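Long-range contacts in CurM Sulfotransferase (Moorea producta, PDB 4GBM), which probably transfers a sulfonate group from the donor PAPS to an intermediate of curacin biosynthesis, activating it within a polyketide synthase pathway: residues I35-S40 and V134-T139; Y140-T145 and A198-N203; P166-E171 and K287-P292; M176-L181 and S266-N271. The protein carries 2 engineered substitutions. All coordinates share one frame; numbering follows the deposited sequence.

Interaction 1. Residues I35-S40 and V134-T139; sequences IFILSS and VDKSPT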
# COMPACT_ATOMS: atom_id res chain seq x y z
N ILE A 35 10.38 -4.00 -3.28
CA ILE A 35 9.10 -4.12 -3.98
C ILE A 35 8.15 -3.07 -3.43
O ILE A 35 8.00 -2.95 -2.21
CB ILE A 35 8.50 -5.52 -3.77
CG1 ILE A 35 9.46 -6.58 -4.33
CG2 ILE A 35 7.11 -5.62 -4.42
CD1 ILE A 35 9.25 -7.99 -3.73
N PHE A 36 7.54 -2.28 -4.31
CA PHE A 36 6.51 -1.31 -3.90
C PHE A 36 5.13 -1.75 -4.36
O PHE A 36 4.99 -2.29 -5.46
CB PHE A 36 6.79 0.08 -4.49
CG PHE A 36 7.97 0.77 -3.88
CD1 PHE A 36 7.85 1.46 -2.68
CD2 PHE A 36 9.21 0.74 -4.50
CE1 PHE A 36 8.94 2.11 -2.11
CE2 PHE A 36 10.32 1.38 -3.95
CZ PHE A 36 10.19 2.08 -2.75
N ILE A 37 4.12 -1.53 -3.52
CA ILE A 37 2.73 -1.67 -3.97
C ILE A 37 2.16 -0.27 -4.08
O ILE A 37 2.06 0.45 -3.08
CB ILE A 37 1.85 -2.53 -3.03
CG1 ILE A 37 2.36 -3.98 -2.99
CG2 ILE A 37 0.38 -2.50 -3.51
CD1 ILE A 37 1.74 -4.84 -1.87
N LEU A 38 1.80 0.13 -5.30
CA LEU A 38 1.22 1.45 -5.56
C LEU A 38 -0.25 1.33 -5.89
O LEU A 38 -0.65 0.52 -6.74
CB LEU A 38 1.93 2.14 -6.72
CG LEU A 38 3.45 2.30 -6.62
CD1 LEU A 38 3.95 3.03 -7.84
CD2 LEU A 38 3.87 3.01 -5.34
N SER A 39 -1.07 2.17 -5.26
CA SER A 39 -2.50 2.14 -5.53
C SER A 39 -3.20 3.36 -5.00
O SER A 39 -2.66 4.10 -4.19
CB SER A 39 -3.15 0.91 -4.86
OG SER A 39 -3.16 1.06 -3.45
N SER A 40 -4.42 3.56 -5.49
CA SER A 40 -5.37 4.48 -4.87
C SER A 40 -5.81 3.89 -3.53
O SER A 40 -5.77 2.67 -3.35
CB SER A 40 -6.58 4.65 -5.80
OG SER A 40 -7.69 5.23 -5.14
N VAL A 134 8.58 -5.57 1.06
CA VAL A 134 7.41 -5.09 0.32
C VAL A 134 6.92 -3.86 1.03
O VAL A 134 6.52 -3.91 2.20
CB VAL A 134 6.28 -6.15 0.29
CG1 VAL A 134 5.07 -5.59 -0.45
CG2 VAL A 134 6.77 -7.44 -0.35
N ASP A 135 6.96 -2.74 0.32
CA ASP A 135 6.62 -1.44 0.88
C ASP A 135 5.32 -0.94 0.22
O ASP A 135 5.31 -0.54 -0.94
CB ASP A 135 7.78 -0.46 0.66
CG ASP A 135 7.59 0.85 1.40
OD1 ASP A 135 8.61 1.55 1.63
OD2 ASP A 135 6.44 1.19 1.74
N LYS A 136 4.23 -0.97 1.00
CA LYS A 136 2.90 -0.58 0.52
C LYS A 136 2.35 0.64 1.26
O LYS A 136 2.35 0.67 2.50
CB LYS A 136 1.91 -1.75 0.72
CG LYS A 136 0.48 -1.50 0.15
CD LYS A 136 -0.47 -0.73 1.12
CE LYS A 136 -1.05 -1.64 2.20
NZ LYS A 136 -2.16 -0.92 2.91
N SER A 137 1.88 1.63 0.50
CA SER A 137 1.06 2.71 1.06
C SER A 137 0.28 3.40 -0.06
O SER A 137 0.87 3.80 -1.06
CB SER A 137 1.90 3.77 1.79
OG SER A 137 1.07 4.83 2.23
N PRO A 138 -1.04 3.56 0.11
CA PRO A 138 -1.79 4.28 -0.93
C PRO A 138 -1.42 5.76 -1.01
O PRO A 138 -1.66 6.40 -2.04
CB PRO A 138 -3.25 4.12 -0.48
CG PRO A 138 -3.27 2.91 0.35
CD PRO A 138 -1.94 2.90 1.08
N THR A 139 -0.80 6.29 0.04
CA THR A 139 -0.47 7.71 0.05
C THR A 139 0.68 8.08 -0.90
O THR A 139 0.79 9.25 -1.30
CB THR A 139 -0.18 8.22 1.48
OG1 THR A 139 1.01 7.61 1.97
CG2 THR A 139 -1.33 7.91 2.41
O HOH W 1 0.22 4.43 -3.63

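Interaction 2. Residues Y140-T145 and A198-N203; sequences YAMEPT and AKSNQN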
# COMPACT_ATOMS: atom_id res chain seq x y z
N TYR A 140 1.51 7.10 -1.27
CA TYR A 140 2.65 7.38 -2.18
C TYR A 140 2.18 7.97 -3.50
O TYR A 140 2.80 8.89 -4.03
CB TYR A 140 3.48 6.13 -2.47
CG TYR A 140 4.12 5.47 -1.27
CD1 TYR A 140 4.39 6.19 -0.10
CD2 TYR A 140 4.48 4.12 -1.31
CE1 TYR A 140 4.99 5.56 1.00
CE2 TYR A 140 5.07 3.49 -0.22
CZ TYR A 140 5.32 4.22 0.93
OH TYR A 140 5.90 3.59 2.01
N ALA A 141 1.06 7.45 -4.01
CA ALA A 141 0.54 7.85 -5.31
C ALA A 141 -0.07 9.24 -5.33
O ALA A 141 -0.33 9.79 -6.39
CB ALA A 141 -0.47 6.83 -5.80
N MET A 142 -0.26 9.83 -4.15
CA MET A 142 -0.84 11.17 -4.05
C MET A 142 0.15 12.28 -4.36
O MET A 142 -0.24 13.41 -4.63
CB MET A 142 -1.45 11.38 -2.66
CG MET A 142 -2.59 10.43 -2.34
SD MET A 142 -3.98 10.65 -3.48
CE MET A 142 -4.73 12.15 -2.84
N GLU A 143 1.44 11.95 -4.34
CA GLU A 143 2.49 12.94 -4.58
C GLU A 143 3.56 12.41 -5.52
O GLU A 143 4.32 11.52 -5.15
CB GLU A 143 3.15 13.37 -3.26
CG GLU A 143 2.26 14.15 -2.29
CD GLU A 143 1.86 15.53 -2.81
OE1 GLU A 143 0.86 16.08 -2.29
OE2 GLU A 143 2.53 16.07 -3.72
N PRO A 144 3.63 12.95 -6.76
CA PRO A 144 4.66 12.51 -7.69
C PRO A 144 6.09 12.55 -7.12
O PRO A 144 6.90 11.69 -7.47
CB PRO A 144 4.52 13.48 -8.86
CG PRO A 144 3.07 13.83 -8.84
CD PRO A 144 2.74 13.95 -7.38
N THR A 145 6.38 13.51 -6.25
CA THR A 145 7.72 13.60 -5.66
C THR A 145 8.04 12.44 -4.71
O THR A 145 9.21 12.09 -4.55
CB THR A 145 7.99 14.96 -4.96
OG1 THR A 145 7.05 15.17 -3.90
CG2 THR A 145 7.91 16.11 -5.97
N ALA A 198 -8.69 9.48 -9.24
CA ALA A 198 -8.17 9.97 -10.52
C ALA A 198 -6.72 10.43 -10.42
O ALA A 198 -5.89 10.06 -11.25
CB ALA A 198 -9.06 11.10 -11.06
N LYS A 199 -6.42 11.23 -9.38
CA LYS A 199 -5.07 11.77 -9.21
C LYS A 199 -4.05 10.66 -8.89
O LYS A 199 -2.96 10.64 -9.48
CB LYS A 199 -5.04 12.87 -8.14
CG LYS A 199 -3.65 13.39 -7.81
CD LYS A 199 -3.69 14.67 -6.99
CE LYS A 199 -2.32 14.99 -6.39
NZ LYS A 199 -1.20 15.02 -7.40
N SER A 200 -4.41 9.76 -7.97
CA SER A 200 -3.53 8.65 -7.60
C SER A 200 -3.20 7.81 -8.83
O SER A 200 -2.04 7.51 -9.09
CB SER A 200 -4.19 7.77 -6.53
OG SER A 200 -4.44 8.51 -5.35
N ASN A 201 -4.23 7.44 -9.58
CA ASN A 201 -4.02 6.61 -10.75
C ASN A 201 -3.26 7.31 -11.86
O ASN A 201 -2.34 6.74 -12.44
CB ASN A 201 -5.32 5.99 -11.24
CG ASN A 201 -5.71 4.80 -10.40
OD1 ASN A 201 -5.04 3.77 -10.45
ND2 ASN A 201 -6.77 4.94 -9.60
N GLN A 202 -3.60 8.57 -12.13
CA GLN A 202 -2.85 9.32 -13.13
C GLN A 202 -1.37 9.48 -12.73
O GLN A 202 -0.48 9.34 -13.57
CB GLN A 202 -3.48 10.69 -13.43
CG GLN A 202 -2.91 11.33 -14.70
CD GLN A 202 -3.13 10.46 -15.92
OE1 GLN A 202 -4.27 10.15 -16.29
NE2 GLN A 202 -2.04 10.05 -16.57
N ASN A 203 -1.12 9.75 -11.45
CA ASN A 203 0.25 9.88 -10.95
C ASN A 203 1.04 8.58 -11.14
O ASN A 203 2.19 8.60 -11.56
CB ASN A 203 0.30 10.30 -9.48
CG ASN A 203 -0.10 11.77 -9.25
OD1 ASN A 203 -0.39 12.16 -8.11
ND2 ASN A 203 -0.13 12.57 -10.31

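Interaction 3. Residues P166-E171 and K287-P292; sequences PYSVIE and KTIQLP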
# COMPACT_ATOMS: atom_id res chain seq x y z
N PRO A 166 -13.29 2.48 -10.31
CA PRO A 166 -13.53 3.75 -9.62
C PRO A 166 -14.83 3.80 -8.80
O PRO A 166 -14.87 4.44 -7.75
CB PRO A 166 -13.55 4.78 -10.77
CG PRO A 166 -13.87 3.97 -11.99
CD PRO A 166 -13.17 2.66 -11.77
N TYR A 167 -15.89 3.14 -9.27
CA TYR A 167 -17.16 3.16 -8.52
C TYR A 167 -16.97 2.54 -7.14
O TYR A 167 -17.47 3.06 -6.13
CB TYR A 167 -18.26 2.38 -9.25
CG TYR A 167 -18.85 3.01 -10.49
CD1 TYR A 167 -18.32 4.16 -11.08
CD2 TYR A 167 -19.95 2.40 -11.11
CE1 TYR A 167 -18.88 4.69 -12.24
CE2 TYR A 167 -20.51 2.92 -12.26
CZ TYR A 167 -19.97 4.07 -12.82
OH TYR A 167 -20.54 4.58 -13.97
N SER A 168 -16.23 1.43 -7.09
CA SER A 168 -15.99 0.71 -5.84
C SER A 168 -15.15 1.55 -4.89
O SER A 168 -15.43 1.62 -3.70
CB SER A 168 -15.31 -0.62 -6.13
OG SER A 168 -16.08 -1.40 -7.03
N VAL A 169 -14.09 2.17 -5.43
CA VAL A 169 -13.22 3.00 -4.62
C VAL A 169 -13.97 4.21 -4.08
O VAL A 169 -13.86 4.53 -2.90
CB VAL A 169 -11.97 3.44 -5.40
CG1 VAL A 169 -11.19 4.52 -4.64
CG2 VAL A 169 -11.07 2.23 -5.66
N ILE A 170 -14.77 4.84 -4.93
CA ILE A 170 -15.51 6.04 -4.52
C ILE A 170 -16.53 5.73 -3.42
O ILE A 170 -16.58 6.43 -2.40
CB ILE A 170 -16.16 6.75 -5.73
CG1 ILE A 170 -15.07 7.38 -6.60
CG2 ILE A 170 -17.13 7.84 -5.25
CD1 ILE A 170 -15.53 7.72 -8.01
N GLU A 171 -17.31 4.66 -3.61
CA GLU A 171 -18.31 4.26 -2.61
C GLU A 171 -17.64 3.99 -1.27
O GLU A 171 -18.14 4.42 -0.22
CB GLU A 171 -19.07 3.03 -3.09
CG GLU A 171 -20.24 2.60 -2.20
CD GLU A 171 -19.83 1.72 -1.02
OE1 GLU A 171 -18.77 1.06 -1.09
OE2 GLU A 171 -20.58 1.68 -0.02
N LYS A 287 -20.91 -3.06 -10.45
CA LYS A 287 -22.01 -3.34 -11.36
C LYS A 287 -23.33 -2.77 -10.86
O LYS A 287 -24.25 -2.55 -11.65
CB LYS A 287 -22.16 -4.85 -11.62
CG LYS A 287 -20.99 -5.46 -12.38
CD LYS A 287 -21.20 -6.95 -12.59
CE LYS A 287 -19.96 -7.59 -13.21
NZ LYS A 287 -20.10 -9.07 -13.34
N THR A 288 -23.43 -2.52 -9.56
CA THR A 288 -24.69 -2.06 -8.97
C THR A 288 -24.59 -0.76 -8.18
O THR A 288 -25.62 -0.16 -7.85
CB THR A 288 -25.35 -3.14 -8.07
OG1 THR A 288 -24.42 -3.58 -7.08
CG2 THR A 288 -25.83 -4.32 -8.91
N ILE A 289 -23.36 -0.31 -7.88
CA ILE A 289 -23.16 0.95 -7.18
C ILE A 289 -23.77 2.09 -8.00
O ILE A 289 -23.53 2.21 -9.21
CB ILE A 289 -21.66 1.21 -6.88
CG1 ILE A 289 -21.21 0.35 -5.70
CG2 ILE A 289 -21.42 2.68 -6.57
CD1 ILE A 289 -19.70 0.27 -5.52
N GLN A 290 -24.57 2.91 -7.33
CA GLN A 290 -25.17 4.09 -7.94
C GLN A 290 -24.59 5.34 -7.30
O GLN A 290 -24.93 5.68 -6.16
CB GLN A 290 -26.69 4.06 -7.80
CG GLN A 290 -27.35 2.91 -8.55
CD GLN A 290 -27.06 2.94 -10.04
OE1 GLN A 290 -27.20 3.98 -10.70
NE2 GLN A 290 -26.66 1.80 -10.58
N LEU A 291 -23.70 6.02 -8.02
CA LEU A 291 -23.14 7.28 -7.55
C LEU A 291 -24.10 8.41 -7.90
O LEU A 291 -24.89 8.29 -8.83
CB LEU A 291 -21.75 7.51 -8.16
CG LEU A 291 -20.67 6.46 -7.86
CD1 LEU A 291 -19.39 6.84 -8.57
CD2 LEU A 291 -20.42 6.31 -6.37
N PRO A 292 -24.05 9.52 -7.13
CA PRO A 292 -24.99 10.62 -7.40
C PRO A 292 -24.75 11.32 -8.74
O PRO A 292 -25.69 11.84 -9.34
CB PRO A 292 -24.75 11.60 -6.25
CG PRO A 292 -23.39 11.28 -5.75
CD PRO A 292 -23.21 9.80 -5.95

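Interaction 4. Residues M176-L181 and S266-N271; sequences MRMQKL and SISDPN. With ZN (zinc ion), chain C; A3P (adenosine-3'-5'-diphosphate), chain G.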
# COMPACT_ATOMS: atom_id res chain seq x y z
N MET A 176 -16.37 5.48 4.31
CA MET A 176 -15.38 5.53 5.39
C MET A 176 -15.08 6.95 5.87
O MET A 176 -14.30 7.15 6.80
CB MET A 176 -14.09 4.82 4.95
CG MET A 176 -14.27 3.32 4.69
SD MET A 176 -14.92 2.41 6.10
CE MET A 176 -13.56 2.55 7.25
N ARG A 177 -15.72 7.92 5.22
CA ARG A 177 -15.64 9.34 5.60
C ARG A 177 -14.22 9.89 5.57
O ARG A 177 -13.79 10.61 6.47
CB ARG A 177 -16.29 9.57 6.97
CG ARG A 177 -17.79 9.32 6.97
CD ARG A 177 -18.40 9.33 8.35
NE ARG A 177 -19.85 9.44 8.28
CZ ARG A 177 -20.68 8.46 7.91
NH1 ARG A 177 -20.20 7.27 7.57
NH2 ARG A 177 -21.98 8.68 7.88
N MET A 178 -13.50 9.54 4.51
CA MET A 178 -12.09 9.90 4.39
C MET A 178 -11.82 11.28 3.79
O MET A 178 -10.67 11.70 3.73
CB MET A 178 -11.34 8.83 3.60
CG MET A 178 -11.23 7.52 4.34
SD MET A 178 -10.61 6.21 3.29
CE MET A 178 -8.92 6.74 3.01
N GLN A 179 -12.87 11.98 3.35
CA GLN A 179 -12.69 13.29 2.71
C GLN A 179 -11.83 14.29 3.51
O GLN A 179 -11.11 15.10 2.92
CB GLN A 179 -14.03 13.92 2.30
CG GLN A 179 -15.09 14.01 3.40
CD GLN A 179 -16.00 12.79 3.49
OE1 GLN A 179 -15.64 11.69 3.04
NE2 GLN A 179 -17.17 12.98 4.07
N LYS A 180 -11.89 14.20 4.84
CA LYS A 180 -11.12 15.07 5.73
C LYS A 180 -9.60 14.93 5.54
O LYS A 180 -8.86 15.90 5.66
CB LYS A 180 -11.50 14.81 7.19
CG LYS A 180 -11.05 15.88 8.17
CD LYS A 180 -11.37 15.49 9.62
CE LYS A 180 -10.46 14.37 10.12
NZ LYS A 180 -10.75 14.01 11.53
N LEU A 181 -9.16 13.71 5.23
CA LEU A 181 -7.73 13.39 5.10
C LEU A 181 -7.04 14.09 3.92
O LEU A 181 -5.82 14.25 3.92
CB LEU A 181 -7.53 11.87 4.99
CG LEU A 181 -8.10 10.99 6.11
CD1 LEU A 181 -8.20 9.55 5.62
CD2 LEU A 181 -7.27 11.07 7.39
N SER A 266 -3.37 3.24 9.87
CA SER A 266 -2.74 4.54 9.73
C SER A 266 -3.78 5.59 9.42
O SER A 266 -4.12 6.39 10.30
CB SER A 266 -1.66 4.51 8.64
OG SER A 266 -0.59 3.68 9.05
N ILE A 267 -4.29 5.57 8.19
CA ILE A 267 -5.18 6.63 7.70
C ILE A 267 -6.67 6.31 7.78
O ILE A 267 -7.47 7.21 8.00
CB ILE A 267 -4.81 7.09 6.27
CG1 ILE A 267 -4.93 5.94 5.27
CG2 ILE A 267 -3.40 7.68 6.26
CD1 ILE A 267 -5.10 6.39 3.82
N SER A 268 -7.02 5.04 7.58
CA SER A 268 -8.40 4.60 7.75
C SER A 268 -8.37 3.14 8.18
O SER A 268 -7.32 2.62 8.55
CB SER A 268 -9.21 4.77 6.46
OG SER A 268 -10.59 4.55 6.70
N ASP A 269 -9.53 2.49 8.13
CA ASP A 269 -9.65 1.07 8.44
C ASP A 269 -9.81 0.31 7.12
O ASP A 269 -10.78 0.55 6.40
CB ASP A 269 -10.85 0.82 9.36
CG ASP A 269 -10.87 -0.58 9.97
OD1 ASP A 269 -10.11 -1.45 9.50
OD2 ASP A 269 -11.63 -0.80 10.94
N PRO A 270 -8.86 -0.59 6.80
CA PRO A 270 -9.01 -1.37 5.55
C PRO A 270 -10.10 -2.44 5.65
O PRO A 270 -10.44 -3.06 4.65
CB PRO A 270 -7.63 -2.00 5.37
CG PRO A 270 -7.05 -2.08 6.73
CD PRO A 270 -7.59 -0.87 7.48
N ASN A 271 -10.61 -2.65 6.87
CA ASN A 271 -11.71 -3.59 7.13
C ASN A 271 -11.34 -5.04 6.86
O ASN A 271 -12.21 -5.90 6.70
CB ASN A 271 -12.99 -3.19 6.37
CG ASN A 271 -13.52 -1.83 6.80
OD1 ASN A 271 -13.47 -1.48 7.98
ND2 ASN A 271 -14.02 -1.06 5.83
ZN ZN C . -9.84 -3.11 10.60
P1 A3P G . -14.23 -1.59 2.19
O1P A3P G . -14.49 -0.14 2.52
O2P A3P G . -14.10 -2.47 3.41
O3P A3P G . -15.14 -2.12 1.12
P2 A3P G . -7.14 -0.72 1.19
O4P A3P G . -6.37 -0.39 -0.05
O5P A3P G . -7.62 0.45 2.00
O6P A3P G . -6.47 -1.79 2.02
O5' A3P G . -8.51 -1.38 0.66
C5' A3P G . -9.58 -1.62 1.58
C4' A3P G . -10.60 -2.46 0.84
O4' A3P G . -10.07 -3.77 0.67
C3' A3P G . -11.87 -2.67 1.65
O3' A3P G . -12.75 -1.55 1.51
C2' A3P G . -12.39 -3.96 1.03
O2' A3P G . -13.23 -3.68 -0.10
C1' A3P G . -11.15 -4.69 0.54
N9 A3P G . -10.87 -5.88 1.40
C8 A3P G . -10.41 -5.89 2.67
N7 A3P G . -10.32 -7.16 3.15
C5 A3P G . -10.73 -7.97 2.16
C6 A3P G . -10.89 -9.44 1.97
N6 A3P G . -10.56 -10.29 2.97
N1 A3P G . -11.36 -9.87 0.77
C2 A3P G . -11.68 -9.02 -0.24
N3 A3P G . -11.55 -7.68 -0.13
C4 A3P G . -11.09 -7.13 1.02
O HOH W 2 -12.02 6.49 8.02

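Interaction 1. Residues I35-S40 and V134-T139
I35 and D135 are joined by the shorter of two backbone bonds that pair these strands in parallel: D135 N reaches I35 O at 2.7 Å and is nearly straight at 171°. The second joins I37 N to D135 O at 3.0 Å. Around these bonds the packing is close. On the face carrying I35, I37, V134 and K136, the CD1 methyl of I37 lies 3.7 Å from V134 CG1, while I37 CB sits 3.6 Å from K136 CG. On the other face, the F36 ring and the D135 carboxylate run side by side in the same direction, CE1 to OD1 3.8 Å; Y140 and Y121 hydrogen-bond the two carboxylate oxygens, which should fix the rotation of the group. K136 lies against I37 only with its first carbons. With bends at chi2 and chi3 its chain turns off, and NZ forms a salt bridge with E63 and hydrogen bonds with S45 and T46. The looser part begins at S39 and P138. No direct backbone bond joins the segments here; a water takes its place, accepting from S39 N at 3.1 Å and donating to S137 O at 2.7 Å. This end remains buried, so the loosening is one of pairing and not of exposure. Strand 35-39 is the central strand of a five-stranded parallel sheet of order 2-3-1-4-5 and leads through a loop into helix 45-53, the P-loop-like nucleotide-binding arrangement of the sulfotransferase fold.

Interaction 2. Residues Y140-T145 and A198-N203
The amide of N203 has P144 over one face, with ring atom CG 3.8 Å from N203 CG and close to the normal of the amide plane. At the edge, in the conformer described, K199 NZ donates to N203 OD1 at 3.1 Å, in the carbonyl plane and on a lone pair. A141 O also lies near that plane, 2.9 Å from N203 OD1; this short approach of two acceptors makes the amide's orientation doubtful, and the lysine bond that supports it belongs to one of two conformers. The lysine chain starts with CG anti to the backbone N (chi1 175°), runs extended outward from the helix, toward M142 and P144, and bends at chi4 (53°), bringing NZ over to N203. With an alanine at N203, K199 NZ would probably lose its acceptor and the P144 ring the flat surface beneath it. Deeper in, the two backbones come closest at A141 and S200 (CA to CA 4.7 Å), whose CB atoms meet at 3.9 Å; such an approach suits two small residues. The amide cluster thus lies toward the exposed P144, while the alanine-serine pair is buried. The contact sets helix 189-208 against the 3-10 turn 140-142 and the start of helix 144-153, with E143 at the N-cap position: helix-to-turn packing in the alpha/beta sulfotransferase fold.

Interaction 3. Residues P166-E171 and K287-P292
The carbonyl oxygen of Y167 is met by two groups: E171 N donates a helical hydrogen bond to it at 3.0 Å, and the CD1 methyl of I289 comes within 3.6 Å. No hydrogen bond crosses between the segments, so the association rests on apolar fit. I289 CD1 reaches three helix residues: besides Y167 O it touches S168 CA and E171 CB, each at 3.7 Å, and so sits against one turn of the helix. An almost straight chi2 (167°) carries this methyl forward, while CG2 remains nearer the base of the side chain, 4.2 Å from Y167 CB. A glycine in place of I289 would probably open a gap beside Y167 O and E171 CB and leave L291 as the main apolar contact between the two segments. L291 makes the second foothold. Its CD1 approaches Y167 CD1 at 3.8 Å, obliquely to the ring, and its CD2 lies equally near I170 CG2, the two side chains crossing at about a right angle. The loop is extended here, with I289 and L291 directed to the helix and Q290 away from it. The polar ends of the helix residues are engaged by others: Y167 OH is hydrogen-bonded to O of P311, the last modelled residue, and E171, bent at chi2 (-84°), directs its carboxylate to a salt bridge with R175. This is a loop packed across the first turns of helix 166-175, the helix after strand 158-163 in the parallel sulfotransferase sheet, and the E171 side chain is about 5 Å from the bound PAP.

Interaction 4. Residues M176-L181 and S266-N271
M176 and N271 meet where a Schellman motif at R177 closes helix 166-175 and where a loop of the PAP pocket passes alongside. Of the hydrogen bonds, N271 ND2 gives a weak one to M176 SD, 3.6 Å long yet straight at 165°. A stronger one runs from N271 ND2 to A3P O2P at 2.8 Å, on the PAP phosphate carried by O3'. K274 NZ hydrogen-bonds N271 OD1, so both ends of the amide are engaged and its rotation is probably set. Van der Waals contacts come from three side chains. M176, bent at chi2 and again at chi3 (-67°), turns its CE methyl to D269 O at 3.5 Å. M178 CE touches I267 CD1 at 3.9 Å, the two side chains crossing at about a right angle, and its SD lies against S268 CB. L181 CD1 rests on the I267 carbonyl. Metal binding falls to D269, whose OD1 ligates zinc at 2.0 Å together with H261 and two further atoms outside these segments; D269 OD1 also accepts from N271 N in an Asx turn at 2.9 Å, approached 54° out of the carboxylate plane. One water ties the two loops together, 2.7 Å from both M176 O and S268 OG.

Overall arrangement
Interaction 1 lies about 3 Å from the chain's centre, in the parallel sheet, and the others lie off to one side of it. Interaction 2 is nearest, centres about 11 Å apart; its segment 140-145 comes shortly after strand 132-136, and the D135-Y140 hydrogen bond links the two. Interaction 4, about 16 Å from interaction 1, touches it where T139 packs on I267. Interactions 3 and 4 use the start of helix 166-175 and the loop just after it, centres about 17 Å apart without touching. Along the chain interaction 1 closes first; interaction 2 crosses both later contacts, and interaction 4 is nested within interaction 3. The long segment between helices 228-239 and 297-305 is brought back in two places, at the PAP pocket (interaction 4) and against helix 166-175 (interaction 3).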